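Local coordinates for heme-binding protein A / AI-2 binding protein A (Helicobacter pylori SS1, PDB 6OFQ), which probably captures short peptides in the periplasm as the type II substrate-binding protein of an ABC transporter, here holding the peptide STSA, at residues G30-F35 / L240-V245; F35-D40 / V245-N250; W234-Y239 / F526-L531; E262-T267 / S511-Y516. All blocks are in the same frame, centred on the assembly; numbering follows the deposited sequence.

Interaction 1 (G30-F35 / L240-V245); sequences GGVLVF and LDKVVV
Gly31 and Asp241 grip each other twice at the mouth of this parallel strand pair. The amide N of Gly31 donates to carboxylate OD2 of Asp241 at 2.9 Å, reaching it from above the carboxylate plane, while Asp241 N returns a bond of 2.8 Å to Gly31 O, in the carbonyl plane. Lys242 N also leans on Gly31 O, but weakly. Asp241 can turn back like this because its CG stands beside its own backbone N, opposite the carbonyl carbon (chi1 -62°), which brings OD2 over the glycine pair.

From there the strands 32-35 and 242-245 run in step, their axes 16° apart. Leu33 N gives to Lys242 O at 3.0 Å and is nearly straight at hydrogen; Val244 N gives to Leu33 O, and Phe35 N to Val244 O, each at 2.9 Å. Leu33, Val243, Phe35 and Val245 share one face. There CD1 of Leu240 reaches CB of Leu33 at 3.6 Å, the two leucines slanting across each other, and Phe35 CD1 lies alongside Val245 CG1 at 4.0 Å. On the other face Val32 CG1 lies beside Lys242 CG and reaches Val244 CG2.

Further out, Phe526 and Leu265 cover Leu33 and Phe35, Val56 of helix 52-61 packs on Phe35 and Val245, and the strand 224-229 bonds to the far edge of 242-247. The ladder is thus central to a mixed sheet, with an oily face turned inward; at its N-terminal end a carboxylate oxygen accepts the amide of Gly31, extending the ladder by one side-chain bond.

Interaction 2 (F35-D40 / V245-N250); sequences FARGAD and VRTIPN
Arg37 turns its side chain back over the neighbouring strand through two tight bends: CG sits between the backbone N and the carbonyl carbon (chi1 51°), and the chain folds again at chi2, 74°. The guanidinium therefore lies across Val245, whose CG1 sits over one face near its edge, 3.6 Å from Arg37 NH2, while CA of Asp40 is similarly off-centre over the opposite face. In the guanidinium plane, at its edge, a water accepts from Arg37 NH2 at 3.1 Å; the same water bonds to Val245 O and to Thr247 OG1, each at 2.8 Å. A salt bridge of 3.3 Å from Arg37 NH2 to Asp40 OD1 and another from NH1 to Glu53 balance its charge and hold the guanidinium in place.

Behind this the backbones stay parallel: Arg246 N donates to Phe35 O at 2.8 Å, Arg37 N to Arg246 O at 3.0 Å, and Ile248 N to Arg37 O at 2.9 Å. On the other face Ala36 CB meets Ile248 CD1, which sits over the centre of the Arg246 guanidinium.

Arg246 reaches Glu262, and Asp40 OD2 takes bonds from Trp219 NE1 and Asp222 backbone N. The C-terminal strand ends thus lie between helix 52-61, on the Arg37 side, and helix 251-259, whose N-cap is Asn250.

Interaction 3 (W234-Y239 / F526-L531); sequences WGPKAY and FFKVYL
A type I beta turn, Phe526 to Val529, just ahead of the short strand 530-531, receives the loop that leads from strand 224-229 into strand 242-247. Tyr239 gives the largest share of the contact. A chi1 of -58° swings its ring away from its own carbonyl carbon, and the ring presents its edge to the end of the turn. Lys528 O and Val529 O both lie at that edge near the ring plane, Lys528 O being 3.6 Å from CE2. The edge of Tyr530 is turned toward the face of Tyr239, a T-shaped pair with centroids 5.5 Å apart and planes at 72°, and Tyr530 CB comes to 3.7 Å from Tyr239 CD2.

No direct hydrogen bond spans the segments; three waters do that job. One donates to Lys237 O and to Phe527 O, each at 2.8 Å, and lies over the centre of the Tyr239 ring. Another donates to Pro236 O at 2.7 Å and accepts from Lys528 NZ at 2.8 Å. The third donates to Phe526 O and Val529 O, closing over the turn, and takes a weak bond from Tyr239 N. Ala238 adds a CH...O contact to Phe527 O. Lys528 folds back along Phe527, laying CE over the centre of that ring, and so brings NZ up to Pro236 CG.

Glu25 and Arg28 hold the Tyr239 hydroxyl, and Phe29 meets its ring edge-to-face. The seam therefore pairs ring packing with shared water: the carbonyls of Phe526, Phe527 and Val529 take water, Phe526 O also closing the turn with Val529 N, and solvent joins two irregular backbones.

Interaction 4 (E262-T267 / S511-Y516); sequences EIMLMT and SKVKGY
Leu265 and Tyr516 make the aliphatic-aromatic part of this contact, crossing at about a right angle. CD1 of Leu265 stands over the centre of one face of the Tyr516 ring, 4.3 Å above its plane, while CD2 comes to 3.9 Å from Tyr516 CD1. With CG swung opposite the backbone N (chi1 160°) the branch points at the ring, and chi2 sets its two methyls. Thr267 CG2 only brushes the far end of the same ring, 4.4 Å from Tyr516 OH.

The aliphatic part joins Met264, the residue before Leu265, to Val513, three residues ahead of Tyr516. Val513 sends CG2 against Met264, with 4.0 Å to its CB and 3.8 Å to its carbonyl O; these two side chains also meet nearly at right angles. Met264 bends at its last torsion, chi3 67°, and this carries the methyl CE round to Val513 CG2 and, at 4.2 Å, to CD of Lys512. The lysine contributes its aliphatic stem here.

Polar bonds are absent between the segments, and backbone bonds go to other strands. Met264 N bonds to Val34 and Leu265 O to Ala36, placing 265-266 at the border of the sheet that includes strand 32-37, whereas 513-514 pairs with 530-531 in a two-stranded ribbon. The Tyr516 hydroxyl is bonded to Asn524, outside the two segments, which probably helps fix the ring, and Val507 of strand 497-510 touches both Leu265 and Tyr516.

Since nothing directional crosses the gap, the two segments meet through shape and buried hydrocarbon alone, while the tyrosine's polar atom finds its partner beyond them.

How the interactions relate
Interactions 1 and 2 are successive lengths of one strand pair, 32-37 with 242-247, sharing Phe35 and Val245; interaction 2 is the more buried and adds charge and a bound water, whereas interaction 1 runs out to a more exposed end. Interaction 4 attaches to the same sheet through strand 265-266 (Ala36 N to Leu265 O) and the residues just before it, by Val34 O to Met264 N and the Arg246–Glu262 salt bridge, yet its own interface is apolar. Interaction 3, partly exposed and bridged by waters, joins interaction 1 where Gly30 N meets Tyr239 O, and interaction 4 where strands 513-514 and 530-531 pair. Phe526 links it to Phe35.

Interaction 1 (G30-F35 / L240-V245)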
loop_
_atom_site.group_PDB
_atom_site.type_symbol
_atom_site.label_atom_id
_atom_site.label_comp_id
_atom_site.label_asym_id
_atom_site.label_seq_id
_atom_site.Cartn_x
_atom_site.Cartn_y
_atom_site.Cartn_z
ATOM N N GLY A 30 19.487 -10.642 18.872
ATOM C CA GLY A 30 20.726 -10.764 18.114
ATOM C C GLY A 30 20.480 -11.357 16.727
ATOM O O GLY A 30 19.744 -12.364 16.575
ATOM N N GLY A 31 21.191 -10.790 15.772
ATOM C CA GLY A 31 21.344 -11.417 14.462
ATOM C C GLY A 31 21.032 -10.530 13.305
ATOM O O GLY A 31 20.611 -9.365 13.469
ATOM N N VAL A 32 21.316 -11.069 12.122
ATOM C CA VAL A 32 21.097 -10.408 10.855
ATOM C C VAL A 32 19.997 -11.139 10.093
ATOM O O VAL A 32 20.067 -12.341 9.846
ATOM C CB VAL A 32 22.368 -10.310 9.997
ATOM C CG1 VAL A 32 22.148 -9.599 8.673
ATOM C CG2 VAL A 32 23.578 -9.855 10.783
ATOM N N LEU A 33 18.999 -10.372 9.662
ATOM C CA LEU A 33 17.941 -10.904 8.810
ATOM C C LEU A 33 18.147 -10.421 7.392
ATOM O O LEU A 33 18.338 -9.228 7.160
ATOM C CB LEU A 33 16.575 -10.417 9.301
ATOM C CG LEU A 33 15.381 -10.763 8.403
ATOM C CD1 LEU A 33 15.054 -12.234 8.469
ATOM C CD2 LEU A 33 14.129 -9.973 8.756
ATOM N N VAL A 34 18.176 -11.365 6.457
ATOM C CA VAL A 34 18.255 -11.048 5.002
ATOM C C VAL A 34 16.877 -11.285 4.394
ATOM O O VAL A 34 16.433 -12.440 4.314
ATOM C CB VAL A 34 19.342 -11.839 4.266
ATOM C CG1 VAL A 34 19.443 -11.309 2.842
ATOM C CG2 VAL A 34 20.692 -11.605 4.922
ATOM N N PHE A 35 16.206 -10.203 4.024
ATOM C CA PHE A 35 14.853 -10.221 3.452
ATOM C C PHE A 35 15.058 -9.961 1.965
ATOM O O PHE A 35 15.836 -9.075 1.609
ATOM C CB PHE A 35 14.089 -9.069 4.079
ATOM C CG PHE A 35 12.704 -8.812 3.578
ATOM C CD1 PHE A 35 12.461 -7.970 2.517
ATOM C CD2 PHE A 35 11.596 -9.312 4.214
ATOM C CE1 PHE A 35 11.163 -7.707 2.093
ATOM C CE2 PHE A 35 10.292 -9.044 3.821
ATOM C CZ PHE A 35 10.087 -8.232 2.730
ATOM N N LEU A 240 16.547 -7.957 16.267
ATOM C CA LEU A 240 17.615 -8.072 15.299
ATOM C C LEU A 240 18.597 -6.926 15.361
ATOM O O LEU A 240 18.224 -5.755 15.582
ATOM C CB LEU A 240 17.003 -8.115 13.888
ATOM C CG LEU A 240 16.218 -9.384 13.597
ATOM C CD1 LEU A 240 15.253 -9.158 12.442
ATOM C CD2 LEU A 240 17.126 -10.584 13.296
ATOM N N ASP A 241 19.870 -7.163 15.064
ATOM C CA ASP A 241 20.856 -6.111 14.974
ATOM C C ASP A 241 20.832 -5.394 13.626
ATOM O O ASP A 241 21.243 -4.252 13.533
ATOM C CB ASP A 241 22.293 -6.692 15.136
ATOM C CG ASP A 241 22.482 -7.344 16.482
ATOM O OD1 ASP A 241 22.080 -6.716 17.478
ATOM O OD2 ASP A 241 22.819 -8.563 16.528
ATOM N N LYS A 242 20.481 -6.121 12.587
ATOM C CA LYS A 242 20.616 -5.636 11.234
ATOM C C LYS A 242 19.572 -6.315 10.342
ATOM O O LYS A 242 19.295 -7.488 10.495
ATOM C CB LYS A 242 22.063 -5.909 10.754
ATOM C CG LYS A 242 22.393 -5.584 9.329
ATOM C CD LYS A 242 23.928 -5.748 9.224
ATOM C CE LYS A 242 24.421 -5.960 7.826
ATOM N NZ LYS A 242 25.918 -6.084 7.909
ATOM N N VAL A 243 19.065 -5.584 9.353
ATOM C CA VAL A 243 18.263 -6.140 8.306
ATOM C C VAL A 243 18.841 -5.697 6.962
ATOM O O VAL A 243 19.037 -4.510 6.728
ATOM C CB VAL A 243 16.777 -5.720 8.389
ATOM C CG1 VAL A 243 15.979 -6.357 7.252
ATOM C CG2 VAL A 243 16.195 -6.043 9.758
ATOM N N VAL A 244 19.093 -6.670 6.102
ATOM C CA VAL A 244 19.488 -6.421 4.723
ATOM C C VAL A 244 18.242 -6.688 3.886
ATOM O O VAL A 244 17.749 -7.814 3.838
ATOM C CB VAL A 244 20.691 -7.266 4.304
ATOM C CG1 VAL A 244 21.143 -6.863 2.928
ATOM C CG2 VAL A 244 21.851 -7.136 5.249
ATOM N N VAL A 245 17.793 -5.661 3.175
ATOM C CA VAL A 245 16.632 -5.764 2.304
ATOM C C VAL A 245 17.182 -5.824 0.882
ATOM O O VAL A 245 17.618 -4.790 0.354
ATOM C CB VAL A 245 15.668 -4.572 2.487
ATOM C CG1 VAL A 245 14.472 -4.678 1.531
ATOM C CG2 VAL A 245 15.195 -4.498 3.924
#

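Interaction 2 (F35-D40 / V245-N250)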
loop_
_atom_site.group_PDB
_atom_site.type_symbol
_atom_site.label_atom_id
_atom_site.label_comp_id
_atom_site.label_asym_id
_atom_site.label_seq_id
_atom_site.Cartn_x
_atom_site.Cartn_y
_atom_site.Cartn_z
ATOM N N PHE A 35 16.206 -10.203 4.024
ATOM C CA PHE A 35 14.853 -10.221 3.452
ATOM C C PHE A 35 15.058 -9.961 1.965
ATOM O O PHE A 35 15.836 -9.075 1.609
ATOM C CB PHE A 35 14.089 -9.069 4.079
ATOM C CG PHE A 35 12.704 -8.812 3.578
ATOM C CD1 PHE A 35 12.461 -7.970 2.517
ATOM C CD2 PHE A 35 11.596 -9.312 4.214
ATOM C CE1 PHE A 35 11.163 -7.707 2.093
ATOM C CE2 PHE A 35 10.292 -9.044 3.821
ATOM C CZ PHE A 35 10.087 -8.232 2.730
ATOM N N ALA A 36 14.323 -10.666 1.131
ATOM C CA ALA A 36 14.407 -10.405 -0.300
ATOM C C ALA A 36 13.011 -10.193 -0.872
ATOM O O ALA A 36 12.010 -10.783 -0.487
ATOM C CB ALA A 36 15.090 -11.583 -1.011
ATOM N N ARG A 37 13.001 -9.371 -1.921
ATOM C CA ARG A 37 11.801 -8.924 -2.579
ATOM C C ARG A 37 12.097 -8.569 -4.013
ATOM O O ARG A 37 13.245 -8.520 -4.458
ATOM C CB ARG A 37 11.162 -7.797 -1.785
ATOM C CG ARG A 37 12.072 -6.643 -1.401
ATOM C CD ARG A 37 12.426 -5.718 -2.550
ATOM N NE ARG A 37 13.198 -4.527 -2.171
ATOM C CZ ARG A 37 12.757 -3.448 -1.532
ATOM N NH1 ARG A 37 11.500 -3.437 -1.172
ATOM N NH2 ARG A 37 13.555 -2.487 -1.177
ATOM N N GLY A 38 11.077 -8.382 -4.815
ATOM C CA GLY A 38 11.176 -8.279 -6.255
ATOM C C GLY A 38 11.538 -6.968 -6.864
ATOM O O GLY A 38 12.112 -6.942 -7.950
ATOM N N ALA A 39 11.244 -5.838 -6.230
ATOM C CA ALA A 39 11.493 -4.480 -6.757
ATOM C C ALA A 39 11.869 -3.578 -5.602
ATOM O O ALA A 39 11.293 -3.628 -4.513
ATOM C CB ALA A 39 10.271 -3.975 -7.466
ATOM N N ASP A 40 12.823 -2.722 -5.901
ATOM C CA ASP A 40 13.328 -1.769 -4.905
ATOM C C ASP A 40 12.276 -0.712 -4.549
ATOM O O ASP A 40 11.354 -0.470 -5.272
ATOM C CB ASP A 40 14.570 -1.092 -5.475
ATOM C CG ASP A 40 15.442 -0.395 -4.452
ATOM O OD1 ASP A 40 15.275 -0.591 -3.229
ATOM O OD2 ASP A 40 16.306 0.385 -4.950
ATOM N N VAL A 245 17.793 -5.661 3.175
ATOM C CA VAL A 245 16.632 -5.764 2.304
ATOM C C VAL A 245 17.182 -5.824 0.882
ATOM O O VAL A 245 17.618 -4.790 0.354
ATOM C CB VAL A 245 15.668 -4.572 2.487
ATOM C CG1 VAL A 245 14.472 -4.678 1.531
ATOM C CG2 VAL A 245 15.195 -4.498 3.924
ATOM N N ARG A 246 17.162 -7.034 0.308
ATOM C CA ARG A 246 17.689 -7.252 -1.022
ATOM C C ARG A 246 16.594 -7.211 -2.068
ATOM O O ARG A 246 15.462 -7.672 -1.890
ATOM C CB ARG A 246 18.360 -8.622 -1.085
ATOM C CG ARG A 246 19.640 -8.693 -0.248
ATOM C CD ARG A 246 20.566 -9.889 -0.495
ATOM N NE ARG A 246 20.912 -9.943 -1.905
ATOM C CZ ARG A 246 21.355 -11.030 -2.545
ATOM N NH1 ARG A 246 21.577 -12.132 -1.878
ATOM N NH2 ARG A 246 21.557 -10.980 -3.874
ATOM N N THR A 247 16.972 -6.679 -3.224
ATOM C CA THR A 247 16.180 -6.764 -4.444
ATOM C C THR A 247 16.702 -7.844 -5.365
ATOM O O THR A 247 17.827 -7.730 -5.817
ATOM C CB THR A 247 16.101 -5.418 -5.167
ATOM O OG1 THR A 247 15.521 -4.395 -4.312
ATOM C CG2 THR A 247 15.239 -5.499 -6.422
ATOM N N ILE A 248 15.919 -8.894 -5.578
ATOM C CA ILE A 248 16.260 -10.027 -6.479
ATOM C C ILE A 248 15.034 -10.152 -7.348
ATOM O O ILE A 248 14.003 -10.699 -6.969
ATOM C CB ILE A 248 16.445 -11.331 -5.672
ATOM C CG1 ILE A 248 17.592 -11.149 -4.694
ATOM C CG2 ILE A 248 16.708 -12.519 -6.609
ATOM C CD1 ILE A 248 17.888 -12.327 -3.811
ATOM N N PRO A 249 15.120 -9.625 -8.578
ATOM C CA PRO A 249 13.908 -9.446 -9.359
ATOM C C PRO A 249 13.236 -10.696 -9.857
ATOM O O PRO A 249 11.999 -10.776 -9.900
ATOM C CB PRO A 249 14.327 -8.538 -10.541
ATOM C CG PRO A 249 15.572 -7.894 -10.073
ATOM C CD PRO A 249 16.211 -8.775 -9.042
ATOM N N ASN A 250 14.050 -11.707 -10.117
ATOM C CA ASN A 250 13.488 -12.967 -10.599
ATOM C C ASN A 250 13.021 -13.824 -9.436
ATOM O O ASN A 250 13.790 -14.158 -8.526
ATOM C CB ASN A 250 14.512 -13.729 -11.468
ATOM C CG ASN A 250 13.910 -14.998 -12.022
ATOM O OD1 ASN A 250 13.659 -15.965 -11.341
ATOM N ND2 ASN A 250 13.636 -14.991 -13.326
HETATM O O HOH W 1 16.395 -3.493 -1.813
#

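Interaction 3 (W234-Y239 / F526-L531)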
loop_
_atom_site.group_PDB
_atom_site.type_symbol
_atom_site.label_atom_id
_atom_site.label_comp_id
_atom_site.label_asym_id
_atom_site.label_seq_id
_atom_site.Cartn_x
_atom_site.Cartn_y
_atom_site.Cartn_z
ATOM N N TRP A 234 12.279 4.333 21.375
ATOM C CA TRP A 234 11.393 4.572 22.527
ATOM C C TRP A 234 10.614 3.361 22.986
ATOM O O TRP A 234 10.240 3.290 24.159
ATOM C CB TRP A 234 10.416 5.718 22.269
ATOM C CG TRP A 234 9.545 5.517 21.051
ATOM C CD1 TRP A 234 9.808 5.930 19.785
ATOM C CD2 TRP A 234 8.290 4.827 21.014
ATOM N NE1 TRP A 234 8.798 5.504 18.954
ATOM C CE2 TRP A 234 7.854 4.822 19.670
ATOM C CE3 TRP A 234 7.550 4.138 21.976
ATOM C CZ2 TRP A 234 6.658 4.202 19.283
ATOM C CZ3 TRP A 234 6.337 3.536 21.589
ATOM C CH2 TRP A 234 5.950 3.572 20.229
ATOM N N GLY A 235 10.247 2.433 22.114
ATOM C CA GLY A 235 9.481 1.247 22.391
ATOM C C GLY A 235 10.326 0.055 22.779
ATOM O O GLY A 235 11.539 0.192 22.975
ATOM N N PRO A 236 9.678 -1.112 22.740
ATOM C CA PRO A 236 10.402 -2.376 23.017
ATOM C C PRO A 236 11.478 -2.543 21.956
ATOM O O PRO A 236 11.198 -2.379 20.749
ATOM C CB PRO A 236 9.368 -3.478 22.877
ATOM C CG PRO A 236 8.045 -2.785 22.922
ATOM C CD PRO A 236 8.257 -1.361 22.452
ATOM N N LYS A 237 12.711 -2.760 22.380
ATOM C CA LYS A 237 13.829 -2.771 21.432
ATOM C C LYS A 237 13.685 -3.914 20.400
ATOM O O LYS A 237 13.201 -4.996 20.753
ATOM C CB LYS A 237 15.171 -2.827 22.181
ATOM C CG LYS A 237 15.388 -1.768 23.254
ATOM C CD LYS A 237 15.482 -0.393 22.655
ATOM C CE LYS A 237 15.672 0.670 23.745
ATOM N NZ LYS A 237 14.312 0.914 24.296
ATOM N N ALA A 238 14.072 -3.619 19.166
ATOM C CA ALA A 238 14.076 -4.670 18.165
ATOM C C ALA A 238 14.956 -5.825 18.612
ATOM O O ALA A 238 16.009 -5.640 19.266
ATOM C CB ALA A 238 14.601 -4.119 16.852
ATOM N N TYR A 239 14.640 -7.027 18.137
ATOM C CA TYR A 239 15.502 -8.160 18.410
ATOM C C TYR A 239 16.735 -8.232 17.554
ATOM O O TYR A 239 17.842 -8.576 18.006
ATOM C CB TYR A 239 14.780 -9.482 18.314
ATOM C CG TYR A 239 13.585 -9.689 19.222
ATOM C CD1 TYR A 239 13.734 -9.759 20.610
ATOM C CD2 TYR A 239 12.327 -9.929 18.706
ATOM C CE1 TYR A 239 12.643 -9.939 21.441
ATOM C CE2 TYR A 239 11.258 -10.167 19.514
ATOM C CZ TYR A 239 11.412 -10.213 20.889
ATOM O OH TYR A 239 10.350 -10.515 21.736
ATOM N N PHE A 526 10.057 -5.145 11.040
ATOM C CA PHE A 526 10.849 -6.286 11.496
ATOM C C PHE A 526 11.141 -6.262 12.978
ATOM O O PHE A 526 11.878 -7.106 13.444
ATOM C CB PHE A 526 12.181 -6.350 10.703
ATOM C CG PHE A 526 11.965 -6.457 9.223
ATOM C CD1 PHE A 526 11.240 -7.509 8.657
ATOM C CD2 PHE A 526 12.449 -5.485 8.381
ATOM C CE1 PHE A 526 10.925 -7.553 7.305
ATOM C CE2 PHE A 526 12.204 -5.568 7.012
ATOM C CZ PHE A 526 11.466 -6.601 6.470
ATOM N N PHE A 527 10.644 -5.301 13.761
ATOM C CA PHE A 527 10.947 -5.203 15.179
ATOM C C PHE A 527 10.617 -6.418 16.019
ATOM O O PHE A 527 11.221 -6.546 17.090
ATOM C CB PHE A 527 10.476 -3.868 15.783
ATOM C CG PHE A 527 8.985 -3.557 15.809
ATOM C CD1 PHE A 527 7.993 -4.143 15.015
ATOM C CD2 PHE A 527 8.601 -2.519 16.625
ATOM C CE1 PHE A 527 6.649 -3.726 15.062
ATOM C CE2 PHE A 527 7.294 -2.069 16.664
ATOM C CZ PHE A 527 6.312 -2.676 15.898
ATOM N N LYS A 528 9.650 -7.252 15.618
ATOM C CA LYS A 528 9.247 -8.447 16.400
ATOM C C LYS A 528 9.882 -9.704 15.856
ATOM O O LYS A 528 9.687 -10.782 16.385
ATOM C CB LYS A 528 7.726 -8.617 16.482
ATOM C CG LYS A 528 6.966 -7.354 16.822
ATOM C CD LYS A 528 7.457 -6.722 18.124
ATOM C CE LYS A 528 6.676 -5.449 18.443
ATOM N NZ LYS A 528 7.161 -4.765 19.652
ATOM N N VAL A 529 10.654 -9.595 14.758
ATOM C CA VAL A 529 11.231 -10.808 14.129
ATOM C C VAL A 529 12.506 -11.198 14.868
ATOM O O VAL A 529 13.287 -10.332 15.257
ATOM C CB VAL A 529 11.540 -10.543 12.634
ATOM C CG1 VAL A 529 12.165 -11.772 11.976
ATOM C CG2 VAL A 529 10.209 -10.265 11.960
ATOM N N TYR A 530 12.725 -12.498 15.065
ATOM C CA TYR A 530 13.970 -12.908 15.720
ATOM C C TYR A 530 14.370 -14.227 15.115
ATOM O O TYR A 530 13.627 -14.903 14.374
ATOM C CB TYR A 530 13.803 -13.050 17.251
ATOM C CG TYR A 530 12.812 -14.077 17.728
ATOM C CD1 TYR A 530 11.436 -13.809 17.798
ATOM C CD2 TYR A 530 13.195 -15.368 18.026
ATOM C CE1 TYR A 530 10.525 -14.754 18.210
ATOM C CE2 TYR A 530 12.285 -16.299 18.461
ATOM C CZ TYR A 530 10.938 -16.006 18.600
ATOM O OH TYR A 530 10.027 -16.950 19.071
ATOM N N LEU A 531 15.632 -14.568 15.402
ATOM C CA LEU A 531 16.186 -15.836 14.944
ATOM C C LEU A 531 16.306 -16.815 16.099
ATOM O O LEU A 531 16.831 -16.470 17.153
ATOM C CB LEU A 531 17.562 -15.560 14.341
ATOM C CG LEU A 531 17.628 -14.476 13.259
ATOM C CD1 LEU A 531 19.064 -14.359 12.693
ATOM C CD2 LEU A 531 16.587 -14.714 12.172
HETATM O O HOH W 2 9.926 -4.221 19.243
HETATM O O HOH W 3 11.185 -6.659 19.853
HETATM O O HOH W 4 13.779 -7.615 15.425
#

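Interaction 4 (E262-T267 / S511-Y516)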
loop_
_atom_site.group_PDB
_atom_site.type_symbol
_atom_site.label_atom_id
_atom_site.label_comp_id
_atom_site.label_asym_id
_atom_site.label_seq_id
_atom_site.Cartn_x
_atom_site.Cartn_y
_atom_site.Cartn_z
ATOM N N GLU A 262 21.017 -18.067 1.277
ATOM C CA GLU A 262 21.567 -16.768 0.961
ATOM C C GLU A 262 20.633 -15.653 1.421
ATOM O O GLU A 262 21.029 -14.524 1.729
ATOM C CB GLU A 262 21.765 -16.727 -0.573
ATOM C CG GLU A 262 22.316 -15.468 -1.167
ATOM C CD GLU A 262 22.432 -15.510 -2.685
ATOM O OE1 GLU A 262 22.973 -16.574 -3.127
ATOM O OE2 GLU A 262 21.932 -14.520 -3.297
ATOM N N ILE A 263 19.340 -15.937 1.302
ATOM C CA ILE A 263 18.361 -15.003 1.911
ATOM C C ILE A 263 17.510 -15.856 2.850
ATOM O O ILE A 263 17.525 -17.089 2.830
ATOM C CB ILE A 263 17.499 -14.253 0.866
ATOM C CG1 ILE A 263 16.606 -15.198 0.069
ATOM C CG2 ILE A 263 18.434 -13.487 -0.052
ATOM C CD1 ILE A 263 15.176 -15.155 0.456
ATOM N N MET A 264 16.723 -15.230 3.729
ATOM C CA MET A 264 16.090 -15.884 4.868
ATOM C C MET A 264 14.566 -15.770 4.901
ATOM O O MET A 264 13.910 -16.523 5.617
ATOM C CB MET A 264 16.665 -15.377 6.176
ATOM C CG MET A 264 18.178 -15.563 6.280
ATOM S SD MET A 264 18.965 -14.478 7.474
ATOM C CE MET A 264 18.327 -15.086 8.994
ATOM N N LEU A 265 14.028 -14.785 4.202
ATOM C CA LEU A 265 12.588 -14.482 4.241
ATOM C C LEU A 265 12.357 -13.739 2.929
ATOM O O LEU A 265 13.131 -12.855 2.571
ATOM C CB LEU A 265 12.267 -13.618 5.465
ATOM C CG LEU A 265 10.999 -12.766 5.571
ATOM C CD1 LEU A 265 9.893 -13.728 5.740
ATOM C CD2 LEU A 265 11.047 -11.911 6.823
ATOM N N MET A 266 11.279 -14.063 2.231
ATOM C CA MET A 266 11.005 -13.422 0.942
ATOM C C MET A 266 9.527 -13.194 0.680
ATOM O O MET A 266 8.671 -13.980 1.082
ATOM C CB MET A 266 11.611 -14.157 -0.251
ATOM C CG MET A 266 11.233 -15.601 -0.243
ATOM S SD MET A 266 11.597 -16.532 -1.754
ATOM C CE MET A 266 10.359 -16.003 -2.945
ATOM N N THR A 267 9.241 -12.126 -0.057
ATOM C CA THR A 267 7.894 -11.905 -0.563
ATOM C C THR A 267 7.887 -12.278 -2.038
ATOM O O THR A 267 8.938 -12.370 -2.716
ATOM C CB THR A 267 7.454 -10.434 -0.329
ATOM O OG1 THR A 267 8.398 -9.560 -0.969
ATOM C CG2 THR A 267 7.326 -10.209 1.204
ATOM N N SER A 511 12.936 -21.796 8.724
ATOM C CA SER A 511 12.297 -22.161 9.992
ATOM C C SER A 511 12.824 -21.410 11.196
ATOM O O SER A 511 12.045 -21.124 12.117
ATOM C CB SER A 511 12.385 -23.669 10.236
ATOM O OG SER A 511 13.742 -24.064 10.289
ATOM N N LYS A 512 14.107 -21.026 11.154
ATOM C CA LYS A 512 14.700 -20.286 12.273
ATOM C C LYS A 512 14.152 -18.867 12.383
ATOM O O LYS A 512 14.350 -18.211 13.392
ATOM C CB LYS A 512 16.236 -20.123 12.137
ATOM C CG LYS A 512 16.719 -19.234 10.992
ATOM C CD LYS A 512 18.219 -18.880 10.800
ATOM C CE LYS A 512 18.836 -19.989 10.008
ATOM N NZ LYS A 512 20.321 -19.829 9.890
ATOM N N VAL A 513 13.535 -18.331 11.339
ATOM C CA VAL A 513 13.008 -16.955 11.387
ATOM C C VAL A 513 11.606 -17.012 12.027
ATOM O O VAL A 513 10.704 -17.633 11.479
ATOM C CB VAL A 513 12.959 -16.311 9.982
ATOM C CG1 VAL A 513 12.310 -14.926 10.053
ATOM C CG2 VAL A 513 14.352 -16.260 9.366
ATOM N N LYS A 514 11.510 -16.359 13.173
ATOM C CA LYS A 514 10.291 -16.351 13.971
ATOM C C LYS A 514 9.791 -14.937 14.147
ATOM O O LYS A 514 10.546 -13.974 14.005
ATOM C CB LYS A 514 10.602 -16.821 15.383
ATOM C CG LYS A 514 11.203 -18.211 15.478
ATOM C CD LYS A 514 10.303 -19.242 14.875
ATOM C CE LYS A 514 10.957 -20.610 15.060
ATOM N NZ LYS A 514 9.924 -21.625 14.749
ATOM N N GLY A 515 8.484 -14.837 14.440
ATOM C CA GLY A 515 7.930 -13.546 14.799
ATOM C C GLY A 515 7.340 -12.754 13.657
ATOM O O GLY A 515 6.652 -11.745 13.928
ATOM N N TYR A 516 7.689 -13.100 12.433
ATOM C CA TYR A 516 7.072 -12.416 11.306
ATOM C C TYR A 516 5.600 -12.816 11.259
ATOM O O TYR A 516 5.280 -13.980 11.491
ATOM C CB TYR A 516 7.763 -12.795 10.008
ATOM C CG TYR A 516 7.249 -12.084 8.769
ATOM C CD1 TYR A 516 7.712 -10.810 8.454
ATOM C CD2 TYR A 516 6.271 -12.640 7.971
ATOM C CE1 TYR A 516 7.311 -10.165 7.306
ATOM C CE2 TYR A 516 5.851 -12.002 6.821
ATOM C CZ TYR A 516 6.329 -10.743 6.543
ATOM O OH TYR A 516 5.905 -10.056 5.400
#